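Local coordinates for uncharacterized protein (Desulfitobacterium hafniense, PDB 3MJQ), which is of unknown function but may regulate sporulation, the crystallised piece being the PAS domain of a longer protein with receiver and GGDEF domains, at residues I8-L13 and F101-D106. The protein carries 1 engineered substitution. Numbering follows the deposited sequence.
Sequences IEDMIL and FAIIKD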
loop_
_atom_site.group_PDB
_atom_site.type_symbol
_atom_site.label_atom_id
_atom_site.label_comp_id
_atom_site.label_asym_id
_atom_site.label_seq_id
_atom_site.Cartn_x
_atom_site.Cartn_y
_atom_site.Cartn_z
ATOM N N ILE A 8 -5.196 8.690 -2.072
ATOM C CA ILE A 8 -3.768 8.528 -2.315
ATOM C C ILE A 8 -3.505 8.828 -3.789
ATOM O O ILE A 8 -4.238 8.366 -4.661
ATOM C CB ILE A 8 -3.347 7.116 -1.938
ATOM C CG1 ILE A 8 -3.603 6.924 -0.436
ATOM C CG2 ILE A 8 -1.905 6.880 -2.324
ATOM C CD1 ILE A 8 -3.219 5.588 0.120
ATOM N N GLU A 9 -2.489 9.640 -4.065
ATOM C CA GLU A 9 -2.192 10.019 -5.441
ATOM C C GLU A 9 -1.742 8.840 -6.311
ATOM O O GLU A 9 -1.919 8.844 -7.534
ATOM C CB GLU A 9 -1.128 11.129 -5.480
ATOM C CG GLU A 9 -1.430 12.391 -4.638
ATOM C CD GLU A 9 -2.757 13.088 -4.973
ATOM O OE1 GLU A 9 -3.831 12.526 -4.663
ATOM O OE2 GLU A 9 -2.727 14.209 -5.538
ATOM N N ASP A 10 -1.156 7.831 -5.683
ATOM C CA ASP A 10 -0.710 6.663 -6.423
ATOM C C ASP A 10 -1.881 5.770 -6.812
ATOM O O ASP A 10 -2.868 5.659 -6.086
ATOM C CB ASP A 10 0.285 5.860 -5.593
ATOM C CG ASP A 10 1.675 6.463 -5.601
ATOM O OD1 ASP A 10 1.805 7.680 -5.858
ATOM O OD2 ASP A 10 2.642 5.715 -5.335
HETATM N N MSE A 11 -1.745 5.121 -7.964
HETATM C CA MSE A 11 -2.773 4.235 -8.488
HETATM C C MSE A 11 -2.872 2.939 -7.676
HETATM O O MSE A 11 -1.877 2.246 -7.431
HETATM C CB MSE A 11 -2.493 3.919 -9.962
HETATM C CG MSE A 11 -2.499 5.111 -10.904
HETATM SE SE MSE A 11 -1.862 4.639 -12.683
HETATM C CE MSE A 11 0.067 4.723 -12.335
ATOM N N ILE A 12 -4.090 2.632 -7.248
ATOM C CA ILE A 12 -4.329 1.447 -6.466
ATOM C C ILE A 12 -5.402 0.662 -7.146
ATOM O O ILE A 12 -6.451 1.197 -7.489
ATOM C CB ILE A 12 -4.818 1.768 -5.045
ATOM C CG1 ILE A 12 -3.680 2.353 -4.210
ATOM C CG2 ILE A 12 -5.358 0.497 -4.390
ATOM C CD1 ILE A 12 -4.123 2.830 -2.849
ATOM N N LEU A 13 -5.121 -0.618 -7.333
ATOM C CA LEU A 13 -6.044 -1.536 -7.967
ATOM C C LEU A 13 -6.060 -2.793 -7.126
ATOM O O LEU A 13 -5.091 -3.099 -6.431
ATOM C CB LEU A 13 -5.558 -1.917 -9.370
ATOM C CG LEU A 13 -5.271 -0.844 -10.424
ATOM C CD1 LEU A 13 -4.625 -1.501 -11.638
ATOM C CD2 LEU A 13 -6.562 -0.131 -10.842
ATOM N N PHE A 101 -3.327 -6.931 -4.277
ATOM C CA PHE A 101 -3.515 -5.539 -3.881
ATOM C C PHE A 101 -2.304 -4.795 -4.425
ATOM O O PHE A 101 -1.174 -5.061 -4.033
ATOM C CB PHE A 101 -3.567 -5.400 -2.365
ATOM C CG PHE A 101 -3.612 -3.979 -1.894
ATOM C CD1 PHE A 101 -4.592 -3.113 -2.367
ATOM C CD2 PHE A 101 -2.684 -3.504 -0.977
ATOM C CE1 PHE A 101 -4.647 -1.793 -1.932
ATOM C CE2 PHE A 101 -2.735 -2.187 -0.539
ATOM C CZ PHE A 101 -3.721 -1.331 -1.020
ATOM N N ALA A 102 -2.542 -3.855 -5.328
ATOM C CA ALA A 102 -1.437 -3.148 -5.941
ATOM C C ALA A 102 -1.462 -1.638 -5.828
ATOM O O ALA A 102 -2.488 -0.984 -6.064
ATOM C CB ALA A 102 -1.346 -3.536 -7.408
ATOM N N ILE A 103 -0.301 -1.097 -5.475
ATOM C CA ILE A 103 -0.119 0.337 -5.372
ATOM C C ILE A 103 0.961 0.607 -6.421
ATOM O O ILE A 103 2.072 0.067 -6.355
ATOM C CB ILE A 103 0.331 0.748 -3.951
ATOM C CG1 ILE A 103 -0.611 0.088 -2.919
ATOM C CG2 ILE A 103 0.322 2.284 -3.819
ATOM C CD1 ILE A 103 -0.349 0.452 -1.462
ATOM N N ILE A 104 0.603 1.427 -7.405
ATOM C CA ILE A 104 1.485 1.737 -8.512
ATOM C C ILE A 104 2.005 3.164 -8.587
ATOM O O ILE A 104 1.221 4.117 -8.588
ATOM C CB ILE A 104 0.769 1.408 -9.803
ATOM C CG1 ILE A 104 0.261 -0.030 -9.701
ATOM C CG2 ILE A 104 1.706 1.577 -10.999
ATOM C CD1 ILE A 104 -0.812 -0.357 -10.687
ATOM N N LYS A 105 3.335 3.294 -8.667
ATOM C CA LYS A 105 4.010 4.593 -8.766
ATOM C C LYS A 105 4.361 4.961 -10.212
ATOM O O LYS A 105 5.072 4.225 -10.909
ATOM C CB LYS A 105 5.293 4.610 -7.925
ATOM C CG LYS A 105 6.034 5.945 -7.970
ATOM C CD LYS A 105 7.276 5.957 -7.090
ATOM C CE LYS A 105 8.025 7.264 -7.248
ATOM N NZ LYS A 105 9.375 7.172 -6.658
ATOM N N ASP A 106 3.848 6.097 -10.668
ATOM C CA ASP A 106 4.146 6.561 -12.010
ATOM C C ASP A 106 5.608 7.005 -11.998
ATOM O O ASP A 106 5.970 7.938 -11.286
ATOM C CB ASP A 106 3.242 7.733 -12.361
ATOM C CG ASP A 106 3.616 8.376 -13.667
ATOM O OD1 ASP A 106 4.645 7.975 -14.249
ATOM O OD2 ASP A 106 2.884 9.286 -14.106
#
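The ring of F101 meets I12 at the start of the pairing between the central strand 98-106 and its antiparallel neighbour 11-16 in the PAS-fold sheet, whose strand order is 2-1-5-4-3. F101 CE1 lies 3.4 Å from I12 CG2, the ring standing obliquely to that methyl. Its CG is anti to the backbone N (chi1 174°), which carries the ring forward along the sheet face that holds I12 and I103. A102 forms a hydrogen-bonded pair with L13: A102 N donates to L13 O at 2.9 Å, and L13 N donates back to A102 O. I12 CA also lies 3.1 Å from A102 O, a CA-H...O contact. I103 faces I12 as a non-hydrogen-bonded pair, the two side chains side by side and pointing the same way, with I103 CG2 touching both I12 CG1 and D10 CB. On this face I8 and W90 of the second subunit pack against F101 and I103 respectively, so the pairing lies beside the dimer contact. I104 returns to the other face, where it pairs with M11. I104 N donates to M11 O, whereas the return bond from M11 N to I104 O is weak. The I104 branches divide the work: CD1 reaches L13 CD1 at 4.1 Å, while CG2 meets the selenomethionine methyl of M11. K105 lies alongside D10, whose OD2 comes 3.9 Å from K105 CB, while K105 NZ forms a salt bridge with E69 of the second subunit. D106, salt-bridged through OD2 to K31, closes the segment, its CB 4.4 Å from M11 CE.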